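Local coordinates for putative peptidyl-prolyl cis-trans isomerase Cbf2 (Campylobacter jejuni, PDB 3RFW), which probably catalyses the cis-trans isomerisation of peptidyl-proline bonds and is a SurA-like chaperone and virulence factor of this human pathogen, at residues A[9-14]-A[42-47]. Numbering follows the deposited sequence.
Sequences KSISDT and QQYIMQ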
loop_
_atom_site.group_PDB
_atom_site.type_symbol
_atom_site.label_atom_id
_atom_site.label_comp_id
_atom_site.label_asym_id
_atom_site.label_seq_id
_atom_site.Cartn_x
_atom_site.Cartn_y
_atom_site.Cartn_z
ATOM N N LYS A 9 33.758 0.539 -32.945
ATOM C CA LYS A 9 33.841 1.570 -31.930
ATOM C C LYS A 9 33.899 0.970 -30.533
ATOM O O LYS A 9 33.038 0.160 -30.136
ATOM C CB LYS A 9 32.656 2.533 -32.049
ATOM C CG LYS A 9 32.517 3.460 -30.834
ATOM C CD LYS A 9 31.303 4.411 -30.921
ATOM C CE LYS A 9 30.112 3.902 -30.070
ATOM N NZ LYS A 9 30.577 3.541 -28.714
ATOM N N SER A 10 34.806 1.512 -29.745
ATOM C CA SER A 10 35.075 1.079 -28.398
ATOM C C SER A 10 33.966 1.453 -27.410
ATOM O O SER A 10 33.395 2.536 -27.474
ATOM C CB SER A 10 36.391 1.711 -27.929
ATOM O OG SER A 10 37.482 0.957 -28.426
ATOM N N ILE A 11 33.649 0.518 -26.520
ATOM C CA ILE A 11 32.782 0.777 -25.393
ATOM C C ILE A 11 33.688 0.655 -24.165
ATOM O O ILE A 11 34.302 -0.391 -23.946
ATOM C CB ILE A 11 31.631 -0.284 -25.326
ATOM C CG1 ILE A 11 30.843 -0.341 -26.646
ATOM C CG2 ILE A 11 30.719 -0.090 -24.112
ATOM C CD1 ILE A 11 29.876 0.830 -26.890
ATOM N N SER A 12 33.793 1.736 -23.391
ATOM C CA SER A 12 34.528 1.708 -22.121
ATOM C C SER A 12 33.727 1.089 -20.984
ATOM O O SER A 12 32.497 1.086 -21.014
ATOM C CB SER A 12 34.946 3.121 -21.708
ATOM O OG SER A 12 33.835 4.004 -21.645
ATOM N N ASP A 13 34.435 0.661 -19.942
ATOM C CA ASP A 13 33.813 0.303 -18.684
ATOM C C ASP A 13 33.221 1.516 -17.973
ATOM O O ASP A 13 32.152 1.424 -17.354
ATOM C CB ASP A 13 34.803 -0.429 -17.772
ATOM C CG ASP A 13 36.048 0.395 -17.472
ATOM O OD1 ASP A 13 36.196 1.531 -17.982
ATOM O OD2 ASP A 13 36.893 -0.113 -16.724
ATOM N N THR A 14 33.866 2.659 -18.162
ATOM C CA THR A 14 33.407 3.959 -17.700
ATOM C C THR A 14 31.962 4.293 -18.085
ATOM O O THR A 14 31.181 4.787 -17.251
ATOM C CB THR A 14 34.303 5.083 -18.302
ATOM O OG1 THR A 14 35.685 4.695 -18.244
ATOM C CG2 THR A 14 34.114 6.385 -17.536
ATOM N N GLN A 42 26.083 -6.167 -22.404
ATOM C CA GLN A 42 25.123 -6.513 -23.471
ATOM C C GLN A 42 23.956 -5.547 -23.477
ATOM O O GLN A 42 23.538 -5.082 -24.517
ATOM C CB GLN A 42 24.519 -7.918 -23.261
ATOM C CG GLN A 42 25.428 -9.087 -23.612
ATOM C CD GLN A 42 24.644 -10.400 -23.721
ATOM O OE1 GLN A 42 25.024 -11.422 -23.136
ATOM N NE2 GLN A 42 23.504 -10.351 -24.421
ATOM N N GLN A 43 23.321 -5.418 -22.323
ATOM C CA GLN A 43 22.219 -4.491 -22.171
ATOM C C GLN A 43 22.581 -3.061 -22.656
ATOM O O GLN A 43 21.829 -2.440 -23.416
ATOM C CB GLN A 43 21.777 -4.481 -20.720
ATOM C CG GLN A 43 20.510 -3.691 -20.500
ATOM C CD GLN A 43 19.830 -4.026 -19.174
ATOM O OE1 GLN A 43 20.188 -5.007 -18.485
ATOM N NE2 GLN A 43 18.834 -3.219 -18.814
ATOM N N TYR A 44 23.785 -2.611 -22.321
ATOM C CA TYR A 44 24.226 -1.257 -22.655
ATOM C C TYR A 44 24.460 -1.103 -24.149
ATOM O O TYR A 44 24.001 -0.121 -24.771
ATOM C CB TYR A 44 25.503 -0.890 -21.874
ATOM C CG TYR A 44 26.052 0.486 -22.245
ATOM C CD1 TYR A 44 26.966 0.634 -23.288
ATOM C CD2 TYR A 44 25.538 1.644 -21.655
ATOM C CE1 TYR A 44 27.352 1.887 -23.749
ATOM C CE2 TYR A 44 25.963 2.918 -22.075
ATOM C CZ TYR A 44 26.877 3.033 -23.106
ATOM O OH TYR A 44 27.326 4.287 -23.494
ATOM N N ILE A 45 25.041 -2.144 -24.752
ATOM C CA ILE A 45 25.240 -2.196 -26.219
ATOM C C ILE A 45 23.899 -2.171 -26.957
ATOM O O ILE A 45 23.710 -1.497 -27.973
ATOM C CB ILE A 45 26.073 -3.488 -26.591
ATOM C CG1 ILE A 45 27.536 -3.285 -26.149
ATOM C CG2 ILE A 45 25.954 -3.771 -28.079
ATOM C CD1 ILE A 45 28.383 -4.545 -26.071
ATOM N N MET A 46 22.924 -2.862 -26.401
ATOM C CA MET A 46 21.582 -2.879 -26.989
ATOM C C MET A 46 20.952 -1.487 -26.922
ATOM O O MET A 46 20.393 -0.997 -27.924
ATOM C CB MET A 46 20.706 -3.929 -26.281
ATOM C CG MET A 46 19.194 -3.809 -26.560
ATOM S SD MET A 46 18.890 -4.455 -28.213
ATOM C CE MET A 46 19.243 -6.188 -27.854
ATOM N N GLN A 47 21.045 -0.850 -25.756
ATOM C CA GLN A 47 20.682 0.583 -25.594
ATOM C C GLN A 47 21.434 1.458 -26.606
ATOM O O GLN A 47 20.841 2.198 -27.332
ATOM C CB GLN A 47 20.955 1.043 -24.132
ATOM C CG GLN A 47 20.667 2.539 -23.807
ATOM C CD GLN A 47 21.896 3.467 -23.968
ATOM O OE1 GLN A 47 23.038 3.024 -24.184
ATOM N NE2 GLN A 47 21.664 4.759 -23.820
#
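Strand 9-12 passes helix 34-56, the closest CA atoms of segments 9-14 and 42-47 being those of Ile11 and Ile45, 8.1 Å apart. This strand is the second arm of a beta hairpin with strand 2-6 near the N-terminus, in what is probably the chaperone domain of this SurA-like protein; Ile45 also packs on Ala4 and Val6 of the first arm, so the helix touches both strands. Ile11 CB points at the helix. With CG2 anti to the backbone N (CG1 at chi1 -55°), that methyl meets Tyr44 CD1 and CE1 at a slant, 3.9 Å from each. CD1, at the end of the longer branch, also comes up to Tyr44 CE1, at 4.2 Å, while Ile11 CG1 is the atom nearest Ile45, 4.5 Å from its CG1. All three side chains are buried, and the joint is purely apolar. Tyr44 CG is anti to its own backbone N (chi1 177°), which sends the ring out toward helix 13-24; there Phe19 meets it edge-to-face and Val16 packs on it. The next link is polar: Ser12, the N-cap of helix 13-24, gives its backbone N to Glu15 OE1 in a hydrogen bond joining strand end to helix start, and Tyr44 OH ties helix 34-56 to the same carboxylate through Glu15 OE2.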